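Local atomic coordinates of dehydrogenase (Chromobacterium violaceum, PDB entry 3Q2I), a protein that binds NADH and UDP-N-acetylglucosaminuronic acid, and probably oxidises this UDP-sugar with NAD as an early step in making 2,3-diacetamido-2,3-dideoxy-D-mannuronic acid. Residues Gln134-Ala139 and Leu199-Gly204; Val163-Pro168 and Ser193-Leu198; His128-Lys133 and Pro305-Asn310. One frame throughout, in Å; residues are numbered along the deposited sequence.

Contact 1 (Gln134-Ala139 and Leu199-Gly204). With NAI (1,4-dihydronicotinamide adenine dinucleotide), chain B.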
loop_
_atom_site.group_PDB
_atom_site.type_symbol
_atom_site.label_atom_id
_atom_site.label_comp_id
_atom_site.label_asym_id
_atom_site.label_seq_id
_atom_site.Cartn_x
_atom_site.Cartn_y
_atom_site.Cartn_z
ATOM N N GLN A 134 -13.856 6.690 37.098
ATOM C CA GLN A 134 -13.867 7.295 38.435
ATOM C C GLN A 134 -12.626 8.133 38.716
ATOM O O GLN A 134 -12.610 8.939 39.653
ATOM C CB GLN A 134 -14.172 6.211 39.474
ATOM C CG GLN A 134 -12.982 5.409 39.980
ATOM C CD GLN A 134 -12.503 4.384 38.998
ATOM O OE1 GLN A 134 -13.084 4.219 37.927
ATOM N NE2 GLN A 134 -11.470 3.647 39.380
ATOM N N ASN A 135 -11.575 7.987 37.918
ATOM C CA ASN A 135 -10.334 8.754 38.144
ATOM C C ASN A 135 -10.368 10.230 37.761
ATOM O O ASN A 135 -9.526 11.020 38.184
ATOM C CB ASN A 135 -9.173 8.075 37.378
ATOM C CG ASN A 135 -8.054 7.565 38.267
ATOM O OD1 ASN A 135 -8.272 7.166 39.419
ATOM N ND2 ASN A 135 -6.835 7.479 37.691
ATOM N N ARG A 136 -11.297 10.596 36.873
ATOM C CA ARG A 136 -11.391 11.943 36.332
ATOM C C ARG A 136 -11.587 12.958 37.465
ATOM O O ARG A 136 -11.129 14.077 37.358
ATOM C CB ARG A 136 -12.590 12.058 35.387
ATOM C CG ARG A 136 -12.371 11.379 34.032
ATOM C CD ARG A 136 -13.409 11.915 33.077
ATOM N NE ARG A 136 -13.154 11.267 31.780
ATOM C CZ ARG A 136 -13.923 11.487 30.720
ATOM N NH1 ARG A 136 -14.967 12.312 30.811
ATOM N NH2 ARG A 136 -13.683 10.869 29.563
ATOM N N ARG A 137 -12.253 12.529 38.532
ATOM C CA ARG A 137 -12.481 13.489 39.629
ATOM C C ARG A 137 -11.358 13.525 40.650
ATOM O O ARG A 137 -11.438 14.270 41.628
ATOM C CB ARG A 137 -13.847 13.273 40.281
ATOM C CG ARG A 137 -15.005 13.805 39.443
ATOM C CD ARG A 137 -15.233 15.293 39.693
ATOM N NE ARG A 137 -16.054 15.900 38.645
ATOM C CZ ARG A 137 -16.440 17.173 38.615
ATOM N NH1 ARG A 137 -16.081 18.013 39.576
ATOM N NH2 ARG A 137 -17.198 17.608 37.616
ATOM N N ASN A 138 -10.263 12.812 40.398
ATOM C CA ASN A 138 -9.094 12.978 41.248
ATOM C C ASN A 138 -8.661 14.442 41.276
ATOM O O ASN A 138 -8.751 15.148 40.281
ATOM C CB ASN A 138 -7.952 12.085 40.754
ATOM C CG ASN A 138 -8.224 10.618 41.007
ATOM O OD1 ASN A 138 -9.315 10.231 41.406
ATOM N ND2 ASN A 138 -7.208 9.766 40.780
ATOM N N ALA A 139 -8.193 14.915 42.429
ATOM C CA ALA A 139 -7.829 16.311 42.552
ATOM C C ALA A 139 -6.775 16.830 41.579
ATOM O O ALA A 139 -6.922 17.923 41.034
ATOM C CB ALA A 139 -7.466 16.635 43.999
ATOM N N LEU A 199 -6.064 11.269 27.048
ATOM C CA LEU A 199 -5.634 11.794 25.760
ATOM C C LEU A 199 -6.689 12.657 25.081
ATOM O O LEU A 199 -6.376 13.762 24.637
ATOM C CB LEU A 199 -5.128 10.633 24.887
ATOM C CG LEU A 199 -3.974 9.792 25.424
ATOM C CD1 LEU A 199 -3.591 8.594 24.526
ATOM C CD2 LEU A 199 -2.767 10.710 25.613
ATOM N N ASP A 200 -7.907 12.164 24.926
ATOM C CA ASP A 200 -8.977 12.974 24.397
ATOM C C ASP A 200 -9.559 13.929 25.475
ATOM O O ASP A 200 -9.799 15.100 25.170
ATOM C CB ASP A 200 -10.101 12.057 23.869
ATOM C CG ASP A 200 -11.251 12.848 23.259
ATOM O OD1 ASP A 200 -12.135 13.316 24.025
ATOM O OD2 ASP A 200 -11.235 13.161 22.059
ATOM N N TRP A 201 -9.688 13.458 26.723
ATOM C CA TRP A 201 -10.431 14.244 27.746
ATOM C C TRP A 201 -9.620 15.479 28.109
ATOM O O TRP A 201 -10.194 16.571 28.183
ATOM C CB TRP A 201 -10.615 13.380 28.985
ATOM C CG TRP A 201 -11.259 14.138 30.111
ATOM C CD1 TRP A 201 -12.473 14.768 30.083
ATOM C CD2 TRP A 201 -10.760 14.250 31.459
ATOM N NE1 TRP A 201 -12.713 15.341 31.322
ATOM C CE2 TRP A 201 -11.686 15.034 32.177
ATOM C CE3 TRP A 201 -9.619 13.793 32.115
ATOM C CZ2 TRP A 201 -11.502 15.365 33.532
ATOM C CZ3 TRP A 201 -9.442 14.107 33.455
ATOM C CH2 TRP A 201 -10.381 14.887 34.143
ATOM N N LEU A 202 -8.302 15.354 28.291
ATOM C CA LEU A 202 -7.533 16.555 28.652
ATOM C C LEU A 202 -7.052 17.258 27.416
ATOM O O LEU A 202 -7.120 18.476 27.365
ATOM C CB LEU A 202 -6.321 16.290 29.528
ATOM C CG LEU A 202 -6.626 15.734 30.919
ATOM C CD1 LEU A 202 -5.315 15.472 31.637
ATOM C CD2 LEU A 202 -7.427 16.837 31.669
ATOM N N ILE A 203 -6.474 16.533 26.449
ATOM C CA ILE A 203 -5.770 17.252 25.399
ATOM C C ILE A 203 -6.621 17.620 24.189
ATOM O O ILE A 203 -6.388 18.640 23.552
ATOM C CB ILE A 203 -4.441 16.527 24.946
ATOM C CG1 ILE A 203 -3.698 15.964 26.151
ATOM C CG2 ILE A 203 -3.630 17.283 23.874
ATOM C CD1 ILE A 203 -3.109 17.002 27.113
ATOM N N GLY A 204 -7.633 16.811 23.896
ATOM C CA GLY A 204 -8.552 17.162 22.813
ATOM C C GLY A 204 -8.583 16.100 21.702
ATOM O O GLY A 204 -8.036 15.003 21.851
HETATM P PA NAI B . -13.378 -10.562 38.666
HETATM O O1A NAI B . -12.895 -11.723 37.896
HETATM O O2A NAI B . -12.850 -10.335 40.151
HETATM O O5B NAI B . -14.953 -10.493 38.767
HETATM C C5B NAI B . -15.537 -11.491 37.978
HETATM C C4B NAI B . -16.990 -11.641 38.406
HETATM O O4B NAI B . -17.923 -11.769 37.319
HETATM C C3B NAI B . -16.788 -13.036 39.002
HETATM O O3B NAI B . -17.314 -13.097 40.336
HETATM C C2B NAI B . -17.381 -14.000 37.961
HETATM O O2B NAI B . -17.879 -15.218 38.500
HETATM C C1B NAI B . -18.520 -13.086 37.451
HETATM N N9A NAI B . -19.103 -13.524 36.204
HETATM C C8A NAI B . -18.429 -13.952 35.086
HETATM N N7A NAI B . -19.298 -14.190 34.144
HETATM C C5A NAI B . -20.563 -13.838 34.554
HETATM C C6A NAI B . -21.857 -13.886 33.995
HETATM N N6A NAI B . -22.083 -14.314 32.703
HETATM N N1A NAI B . -22.897 -13.493 34.749
HETATM C C2A NAI B . -22.695 -13.094 35.988
HETATM N N3A NAI B . -21.508 -13.026 36.588
HETATM C C4A NAI B . -20.426 -13.424 35.885
HETATM O O3 NAI B . -13.011 -9.250 37.841
HETATM P PN NAI B . -12.926 -7.785 38.329
HETATM O O1N NAI B . -11.504 -7.386 38.604
HETATM O O2N NAI B . -13.951 -7.399 39.423
HETATM O O5D NAI B . -13.115 -6.862 37.001
HETATM C C5D NAI B . -14.492 -6.723 36.738
HETATM C C4D NAI B . -14.750 -5.619 35.717
HETATM O O4D NAI B . -14.384 -4.403 36.390
HETATM C C3D NAI B . -13.808 -5.644 34.479
HETATM O O3D NAI B . -14.559 -5.090 33.397
HETATM C C2D NAI B . -12.696 -4.655 34.849
HETATM O O2D NAI B . -12.154 -3.997 33.707
HETATM C C1D NAI B . -13.427 -3.597 35.725
HETATM N N1N NAI B . -12.548 -2.922 36.654
HETATM C C2N NAI B . -12.561 -1.608 36.715
HETATM C C3N NAI B . -11.684 -0.889 37.536
HETATM C C7N NAI B . -11.732 0.588 37.617
HETATM O O7N NAI B . -10.803 1.309 37.932
HETATM N N7N NAI B . -12.892 1.246 37.320
HETATM C C4N NAI B . -10.708 -1.630 38.232
HETATM C C5N NAI B . -10.806 -3.010 38.217
HETATM C C6N NAI B . -11.721 -3.647 37.417
#

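Contact 2 (Val163-Pro168 and Ser193-Leu198). With HP7 ((2S,3S,4R,5R,6R)-5-acetamido-6-[[[(2R,3S,4R,5R)-5-(2,4-dioxopyrimidin-1-yl)-3,4-dihydroxy-oxolan-2-yl]methoxy-hydroxy-phosphoryl]oxy-hydroxy-phosphoryl]oxy-3,4-dihydroxy-oxane-2-carboxylic acid), chain C.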
loop_
_atom_site.group_PDB
_atom_site.type_symbol
_atom_site.label_atom_id
_atom_site.label_comp_id
_atom_site.label_asym_id
_atom_site.label_seq_id
_atom_site.Cartn_x
_atom_site.Cartn_y
_atom_site.Cartn_z
ATOM N N VAL A 163 3.011 4.892 32.042
ATOM C CA VAL A 163 2.420 3.978 33.058
ATOM C C VAL A 163 3.393 2.825 33.156
ATOM O O VAL A 163 3.371 1.894 32.331
ATOM C CB VAL A 163 1.010 3.520 32.690
ATOM C CG1 VAL A 163 0.436 2.600 33.833
ATOM C CG2 VAL A 163 0.111 4.786 32.539
ATOM N N PHE A 164 4.231 2.896 34.199
ATOM C CA PHE A 164 5.290 1.884 34.394
ATOM C C PHE A 164 4.913 1.118 35.672
ATOM O O PHE A 164 5.232 1.555 36.774
ATOM C CB PHE A 164 6.655 2.541 34.541
ATOM C CG PHE A 164 7.085 3.388 33.339
ATOM C CD1 PHE A 164 6.678 3.033 32.045
ATOM C CD2 PHE A 164 7.941 4.462 33.476
ATOM C CE1 PHE A 164 7.093 3.775 30.935
ATOM C CE2 PHE A 164 8.361 5.197 32.357
ATOM C CZ PHE A 164 7.962 4.808 31.077
ATOM N N TRP A 165 4.168 0.044 35.492
ATOM C CA TRP A 165 3.555 -0.679 36.592
ATOM C C TRP A 165 3.980 -2.141 36.593
ATOM O O TRP A 165 4.776 -2.612 35.757
ATOM C CB TRP A 165 2.029 -0.574 36.456
ATOM C CG TRP A 165 1.439 0.750 36.906
ATOM C CD1 TRP A 165 2.064 1.873 37.427
ATOM C CD2 TRP A 165 0.045 1.041 36.896
ATOM N NE1 TRP A 165 1.126 2.841 37.712
ATOM C CE2 TRP A 165 -0.116 2.359 37.369
ATOM C CE3 TRP A 165 -1.086 0.331 36.455
ATOM C CZ2 TRP A 165 -1.380 2.963 37.465
ATOM C CZ3 TRP A 165 -2.345 0.927 36.560
ATOM C CH2 TRP A 165 -2.480 2.246 37.063
ATOM N N THR A 166 3.424 -2.909 37.532
ATOM C CA THR A 166 3.869 -4.275 37.676
ATOM C C THR A 166 2.717 -5.221 37.865
ATOM O O THR A 166 1.929 -5.009 38.787
ATOM C CB THR A 166 4.762 -4.421 38.938
ATOM O OG1 THR A 166 5.810 -3.457 38.884
ATOM C CG2 THR A 166 5.288 -5.836 39.015
ATOM N N ARG A 167 2.596 -6.253 37.028
ATOM C CA ARG A 167 1.553 -7.271 37.151
ATOM C C ARG A 167 2.244 -8.602 36.924
ATOM O O ARG A 167 2.814 -8.854 35.862
ATOM C CB ARG A 167 0.436 -7.146 36.100
ATOM C CG ARG A 167 -0.339 -5.859 36.163
ATOM C CD ARG A 167 -1.075 -5.720 37.487
ATOM N NE ARG A 167 -1.933 -4.541 37.541
ATOM C CZ ARG A 167 -1.545 -3.365 38.001
ATOM N NH1 ARG A 167 -2.429 -2.368 38.035
ATOM N NH2 ARG A 167 -0.298 -3.156 38.419
ATOM N N PRO A 168 2.270 -9.469 37.957
ATOM C CA PRO A 168 2.976 -10.732 37.816
ATOM C C PRO A 168 2.059 -11.748 37.133
ATOM O O PRO A 168 0.863 -11.481 36.991
ATOM C CB PRO A 168 3.222 -11.145 39.293
ATOM C CG PRO A 168 1.996 -10.558 39.998
ATOM C CD PRO A 168 1.818 -9.212 39.334
ATOM N N SER A 193 -6.067 2.041 31.166
ATOM C CA SER A 193 -7.164 2.670 30.465
ATOM C C SER A 193 -7.542 4.048 31.012
ATOM O O SER A 193 -8.002 4.875 30.247
ATOM C CB SER A 193 -8.392 1.761 30.343
ATOM O OG SER A 193 -8.773 1.420 31.653
ATOM N N HIS A 194 -7.336 4.282 32.297
ATOM C CA HIS A 194 -7.656 5.602 32.871
ATOM C C HIS A 194 -6.670 6.674 32.416
ATOM O O HIS A 194 -6.896 7.862 32.623
ATOM C CB HIS A 194 -7.715 5.547 34.419
ATOM C CG HIS A 194 -8.822 4.702 34.984
ATOM N ND1 HIS A 194 -10.152 5.026 34.844
ATOM C CD2 HIS A 194 -8.793 3.624 35.805
ATOM C CE1 HIS A 194 -10.901 4.128 35.465
ATOM N NE2 HIS A 194 -10.098 3.266 36.062
ATOM N N TYR A 195 -5.523 6.244 31.876
ATOM C CA TYR A 195 -4.532 7.159 31.331
ATOM C C TYR A 195 -4.768 7.366 29.836
ATOM O O TYR A 195 -4.628 8.486 29.349
ATOM C CB TYR A 195 -3.110 6.644 31.605
ATOM C CG TYR A 195 -2.775 6.598 33.084
ATOM C CD1 TYR A 195 -1.942 7.547 33.678
ATOM C CD2 TYR A 195 -3.264 5.570 33.873
ATOM C CE1 TYR A 195 -1.662 7.492 35.033
ATOM C CE2 TYR A 195 -2.996 5.522 35.256
ATOM C CZ TYR A 195 -2.198 6.502 35.806
ATOM O OH TYR A 195 -1.965 6.480 37.190
ATOM N N VAL A 196 -5.166 6.311 29.123
ATOM C CA VAL A 196 -5.612 6.483 27.735
ATOM C C VAL A 196 -6.723 7.522 27.701
ATOM O O VAL A 196 -6.802 8.368 26.789
ATOM C CB VAL A 196 -6.098 5.139 27.065
ATOM C CG1 VAL A 196 -6.661 5.455 25.665
ATOM C CG2 VAL A 196 -4.909 4.171 27.026
ATOM N N ASP A 197 -7.598 7.445 28.719
ATOM C CA ASP A 197 -8.715 8.370 28.799
ATOM C C ASP A 197 -8.251 9.819 28.761
ATOM O O ASP A 197 -8.987 10.685 28.297
ATOM C CB ASP A 197 -9.479 8.117 30.098
ATOM C CG ASP A 197 -10.712 8.957 30.242
ATOM O OD1 ASP A 197 -11.550 8.947 29.332
ATOM O OD2 ASP A 197 -10.856 9.599 31.314
ATOM N N LEU A 198 -7.080 10.113 29.326
ATOM C CA LEU A 198 -6.663 11.515 29.389
ATOM C C LEU A 198 -6.380 12.132 28.021
ATOM O O LEU A 198 -6.275 13.341 27.870
ATOM C CB LEU A 198 -5.366 11.652 30.232
ATOM C CG LEU A 198 -5.492 11.016 31.649
ATOM C CD1 LEU A 198 -4.178 11.030 32.341
ATOM C CD2 LEU A 198 -6.631 11.691 32.448
HETATM N N1 HP7 C . 0.374 -5.271 41.600
HETATM C C2 HP7 C . 1.623 -5.724 41.710
HETATM O O2 HP7 C . 1.847 -6.954 41.570
HETATM N N3 HP7 C . 2.638 -4.905 42.001
HETATM C C4 HP7 C . 2.420 -3.595 42.176
HETATM O O4 HP7 C . 3.399 -2.884 42.506
HETATM C C5 HP7 C . 1.124 -3.082 42.056
HETATM C C6 HP7 C . 0.097 -3.971 41.768
HETATM P PA HP7 C . -3.846 -2.401 42.294
HETATM P PB HP7 C . -6.070 -0.998 41.284
HETATM O "O'P" HP7 C . -4.647 -4.010 37.015
HETATM O "O'Q" HP7 C . -6.703 -4.786 37.161
HETATM C "C1'" HP7 C . -5.510 -0.493 38.773
HETATM O O1A HP7 C . -2.807 -1.300 42.437
HETATM O O1B HP7 C . -5.380 0.277 41.710
HETATM C C1C HP7 C . -0.681 -6.220 41.219
HETATM C "C2'" HP7 C . -6.130 0.449 37.725
HETATM N "N2'" HP7 C . -6.725 1.621 38.370
HETATM O O2A HP7 C . -4.638 -2.910 43.467
HETATM O O2B HP7 C . -7.298 -1.541 41.987
HETATM C C2C HP7 C . -1.337 -6.905 42.411
HETATM O O2C HP7 C . -1.542 -8.256 41.983
HETATM C "C3'" HP7 C . -7.197 -0.271 36.910
HETATM O "O3'" HP7 C . -7.466 0.578 35.769
HETATM O O3A HP7 C . -4.906 -2.089 41.129
HETATM O O3B HP7 C . -6.530 -0.814 39.728
HETATM C C3C HP7 C . -2.697 -6.233 42.492
HETATM O O3C HP7 C . -3.679 -7.129 43.014
HETATM C "C4'" HP7 C . -6.688 -1.629 36.401
HETATM O "O4'" HP7 C . -7.712 -2.397 35.779
HETATM C C4C HP7 C . -3.026 -5.867 41.048
HETATM O O4C HP7 C . -1.725 -5.465 40.597
HETATM C "C5'" HP7 C . -6.272 -2.437 37.647
HETATM O "O5'" HP7 C . -5.146 -1.739 38.173
HETATM C C5C HP7 C . -3.936 -4.658 41.008
HETATM O O5C HP7 C . -3.124 -3.644 41.585
HETATM C "C6'" HP7 C . -5.865 -3.838 37.260
HETATM C "C7'" HP7 C . -6.403 2.897 38.171
HETATM O "O7'" HP7 C . -5.615 3.334 37.320
HETATM C "C8'" HP7 C . -7.097 3.884 39.080
#

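Contact 3 (His128-Lys133 and Pro305-Asn310)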
loop_
_atom_site.group_PDB
_atom_site.type_symbol
_atom_site.label_atom_id
_atom_site.label_comp_id
_atom_site.label_asym_id
_atom_site.label_seq_id
_atom_site.Cartn_x
_atom_site.Cartn_y
_atom_site.Cartn_z
ATOM N N HIS A 128 -30.362 5.554 30.039
ATOM C CA HIS A 128 -28.959 5.949 30.216
ATOM C C HIS A 128 -28.020 4.763 30.119
ATOM O O HIS A 128 -28.356 3.655 30.515
ATOM C CB HIS A 128 -28.740 6.625 31.571
ATOM C CG HIS A 128 -29.429 7.942 31.708
ATOM N ND1 HIS A 128 -28.951 9.102 31.138
ATOM C CD2 HIS A 128 -30.509 8.298 32.448
ATOM C CE1 HIS A 128 -29.734 10.109 31.482
ATOM N NE2 HIS A 128 -30.675 9.652 32.285
ATOM N N LEU A 129 -26.825 5.047 29.617
ATOM C CA LEU A 129 -25.687 4.130 29.736
ATOM C C LEU A 129 -24.587 4.982 30.377
ATOM O O LEU A 129 -24.061 5.934 29.786
ATOM C CB LEU A 129 -25.313 3.619 28.329
ATOM C CG LEU A 129 -23.994 2.830 28.285
ATOM C CD1 LEU A 129 -24.035 1.594 29.157
ATOM C CD2 LEU A 129 -23.748 2.437 26.827
ATOM N N PHE A 130 -24.239 4.678 31.629
ATOM C CA PHE A 130 -23.124 5.317 32.338
ATOM C C PHE A 130 -21.912 4.410 32.208
ATOM O O PHE A 130 -22.084 3.201 32.236
ATOM C CB PHE A 130 -23.454 5.346 33.850
ATOM C CG PHE A 130 -24.714 6.120 34.202
ATOM C CD1 PHE A 130 -24.587 7.492 34.491
ATOM C CD2 PHE A 130 -25.947 5.475 34.299
ATOM C CE1 PHE A 130 -25.737 8.254 34.892
ATOM C CE2 PHE A 130 -27.104 6.242 34.715
ATOM C CZ PHE A 130 -26.960 7.604 34.955
ATOM N N VAL A 131 -20.729 5.003 32.036
ATOM C CA VAL A 131 -19.480 4.222 31.979
ATOM C C VAL A 131 -18.658 4.751 33.118
ATOM O O VAL A 131 -18.472 5.964 33.277
ATOM C CB VAL A 131 -18.751 4.444 30.627
ATOM C CG1 VAL A 131 -17.429 3.627 30.633
ATOM C CG2 VAL A 131 -19.658 4.064 29.457
ATOM N N VAL A 132 -18.100 3.841 33.911
ATOM C CA VAL A 132 -17.339 4.220 35.090
ATOM C C VAL A 132 -15.955 4.700 34.753
ATOM O O VAL A 132 -15.102 3.883 34.399
ATOM C CB VAL A 132 -17.263 3.048 36.087
ATOM C CG1 VAL A 132 -16.429 3.477 37.267
ATOM C CG2 VAL A 132 -18.638 2.530 36.457
ATOM N N LYS A 133 -15.733 5.996 34.847
ATOM C CA LYS A 133 -14.403 6.621 34.753
ATOM C C LYS A 133 -14.171 7.428 36.044
ATOM O O LYS A 133 -14.197 8.671 36.076
ATOM C CB LYS A 133 -14.330 7.522 33.511
ATOM C CG LYS A 133 -14.287 6.764 32.188
ATOM C CD LYS A 133 -14.342 7.688 30.970
ATOM C CE LYS A 133 -14.372 6.863 29.671
ATOM N NZ LYS A 133 -12.933 6.477 29.406
ATOM N N PRO A 305 -17.097 6.191 45.171
ATOM C CA PRO A 305 -18.175 6.897 45.886
ATOM C C PRO A 305 -18.641 8.193 45.233
ATOM O O PRO A 305 -19.856 8.421 45.125
ATOM C CB PRO A 305 -17.568 7.098 47.299
ATOM C CG PRO A 305 -16.696 5.889 47.459
ATOM C CD PRO A 305 -16.027 5.738 46.082
ATOM N N LEU A 306 -17.704 9.017 44.775
ATOM C CA LEU A 306 -18.002 10.247 44.063
ATOM C C LEU A 306 -18.704 9.942 42.749
ATOM O O LEU A 306 -19.649 10.626 42.378
ATOM C CB LEU A 306 -16.704 10.978 43.766
ATOM C CG LEU A 306 -16.446 12.386 44.268
ATOM C CD1 LEU A 306 -15.089 12.877 43.745
ATOM C CD2 LEU A 306 -17.641 13.279 43.893
ATOM N N TYR A 307 -18.243 8.914 42.030
ATOM C CA TYR A 307 -18.889 8.538 40.790
ATOM C C TYR A 307 -20.356 8.276 41.046
ATOM O O TYR A 307 -21.252 8.690 40.293
ATOM C CB TYR A 307 -18.246 7.254 40.198
ATOM C CG TYR A 307 -18.791 6.964 38.828
ATOM C CD1 TYR A 307 -19.804 6.024 38.625
ATOM C CD2 TYR A 307 -18.332 7.707 37.754
ATOM C CE1 TYR A 307 -20.335 5.817 37.362
ATOM C CE2 TYR A 307 -18.867 7.499 36.489
ATOM C CZ TYR A 307 -19.853 6.562 36.307
ATOM O OH TYR A 307 -20.378 6.434 35.030
ATOM N N TYR A 308 -20.634 7.551 42.123
ATOM C CA TYR A 308 -22.013 7.255 42.425
ATOM C C TYR A 308 -22.857 8.515 42.739
ATOM O O TYR A 308 -24.026 8.549 42.382
ATOM C CB TYR A 308 -22.055 6.260 43.584
ATOM C CG TYR A 308 -22.176 4.849 43.103
ATOM C CD1 TYR A 308 -23.406 4.262 42.890
ATOM C CD2 TYR A 308 -21.034 4.132 42.742
ATOM C CE1 TYR A 308 -23.528 2.975 42.420
ATOM C CE2 TYR A 308 -21.150 2.844 42.318
ATOM C CZ TYR A 308 -22.372 2.269 42.090
ATOM O OH TYR A 308 -22.421 0.966 41.669
ATOM N N ASP A 309 -22.269 9.566 43.295
ATOM C CA ASP A 309 -23.033 10.796 43.578
ATOM C C ASP A 309 -23.550 11.366 42.238
ATOM O O ASP A 309 -24.714 11.741 42.134
ATOM C CB ASP A 309 -22.125 11.815 44.264
ATOM C CG ASP A 309 -22.813 13.153 44.540
ATOM O OD1 ASP A 309 -23.913 13.119 45.118
ATOM O OD2 ASP A 309 -22.290 14.225 44.165
ATOM N N ASN A 310 -22.718 11.422 41.186
ATOM C CA ASN A 310 -23.247 11.886 39.900
ATOM C C ASN A 310 -24.357 11.012 39.307
ATOM O O ASN A 310 -25.296 11.537 38.683
ATOM C CB ASN A 310 -22.106 12.137 38.887
ATOM C CG ASN A 310 -22.620 12.325 37.461
ATOM O OD1 ASN A 310 -22.424 11.454 36.622
ATOM N ND2 ASN A 310 -23.262 13.463 37.178
#

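Contact 1 (Gln134-Ala139 and Leu199-Gly204)
The loop that follows strand 129-131 of the Rossmann sheet binds nicotinamide through Gln134, and two residues on its Arg136 lies flat on the indole of Trp201 from helix 193-203. The guanidinium and ring planes differ by about 8°, with their centres 3.9 Å apart. Arg136 CZ stands over the face of the five-membered ring, a cation-pi contact, and CD adds a CH-pi contact 3.8 Å from the centroid of that same ring. The extended chain from CG to NE slides along the indole in the direction opposite to the tryptophan, so methylenes and charged head both use one face. With chi1 at 175°, Trp201 holds CG opposite its backbone N, and the indole stands out from the helix to meet the loop. Its far end reaches the loop backbone, CH2 lying 3.4 Å from Arg136 O, while Leu202 CD2 packs on the opposite face. Arginine suits this place because stacking leaves its N-H groups pointing outward in the guanidinium plane: NE forms a salt bridge with Asp197 and NH2 one with Glu327, and together these should fix the rotation of the group.

Gln134 reads the carboxamide of NADH with both ends of its amide. NE2 donates to NAI O7N at 2.8 Å, and OE1 accepts from NAI N7N at 3.0 Å, both bonds nearly straight. Asn135, next along, touches the UDP-sugar. A planar arginine-tryptophan stack thus joins the loop carrying the nicotinamide-binding Gln134 of this Rossmann-fold dehydrogenase to helix 193-203 of its C-terminal alpha/beta domain.

Contact 2 (Val163-Pro168 and Ser193-Leu198)
Strand 156-164 ends at Phe164 and its chain runs on as an irregular loop, while 193-198 is the first part of helix 193-203; the two approach most closely at Val163 and Tyr195, whose CA atoms are 7.8 Å apart. No hydrogen bond joins them, and the join is made by buried side chains. Val163 CG2 sits over one face of the Tyr195 ring, 3.7 Å from its centroid, in a CH-pi contact. The branched valine serves two aromatics at once, for its other methyl, CG1, covers the centre of the Trp165 indole. A chi1 of -178° leaves CG2 beside the backbone N, against the tyrosine. Trp165 and Tyr195 come from opposite directions with ring planes nearly perpendicular, at 87°, and Trp165 CZ2 lies 3.7 Å from Tyr195 CE2. Trp165 NE1 bonds to Val269 O, which should help to hold the indole's rotation.

Trp165 and Tyr195 flank the sugar's acetamido group: HP7 O7' lies in the indole plane, 3.3 Å from Trp165 CH2, and also near the plane of the tyrosine ring. Arg167 NE and NH1 both donate to one carboxylate oxygen, HP7 O'P, in the guanidinium plane at 2.8 and 2.9 Å. NH1 is shared with ring oxygen O5', through a bent bond (134°). NH2 donates to Thr166 O from above the carbonyl plane, which should help to hold the guanidinium. This arginine and the two aromatics form part of the UDP-sugar pocket, completed by residues such as Asn190, Tyr171 and Lys106, in the C-terminal alpha/beta domain.

Contact 3 (His128-Lys133 and Pro305-Asn310)
Tyr307 lays one face of its ring against the backbone of Val132, with Val132 CA 4.1 Å from the ring centroid in a CH-pi contact. The tyrosine belongs to helix 304-315 of the C-terminal alpha/beta part of the chain. The valine lies on the chain of strand 129-131, an outermost strand of the parallel Rossmann sheet within the chain, so this buried contact joins the two parts of the fold. A chi1 of -173° sends the Tyr307 ring off its helix to the 131-133 backbone. There the chain passes along it: Lys133 N is 3.8 Å from Tyr307 CE2, and the methyl CG2 of Val132 packs at 3.8 Å against CE1, the two side chains crossing at a slant.

Tyrosine fits because its body is apolar while its tip can meet a backbone polar group. Phe130 aims its CB at the helix, and that atom lies 3.5 Å from Tyr307 OH. Beyond this, the Phe130 ring packs on Val311 and Thr314, continuing the same interface along helix 304-315. Small, beta-branched Val132 lets the helix come near, and its side chain also touches His304 and Glu105; the nearest approach of the Val132 side chain to the bound NAI is about 4 Å. Lys133 directs its CB away from the helix, and its long chain carries NZ to a salt bridge with Asp197. Val131 likewise directs its CB away from the helix, and its side chain packs on Thr104, whereas its carbonyl O is a close neighbour of the phenol: Tyr307 OH lies 2.6 Å from Val131 O, a hydrogen bond that is at best weak and not settled.

How the contacts relate
Asp197 of contact 2 links all three contacts: its OD2 takes Arg136 NE of contact 1 at 2.9 Å, and its OD1 takes Lys133 NZ of contact 3 at 2.8 Å. Two cations on one buried carboxylate probably keep it ionised. Contacts 1 and 2 share helix 193-203, and their centres are about 14 Å apart; Gln134 OE1 also packs on His194 CE1 at 3.3 Å, bringing together two side chains that bond the nicotinamide carboxamide. Between contacts 1 and 3, Arg137 CB packs on Leu306 CD1. Contacts 2 and 3 lie farther apart, about 20 Å between centres, one lining the UDP-sugar pocket and the other beside NADH.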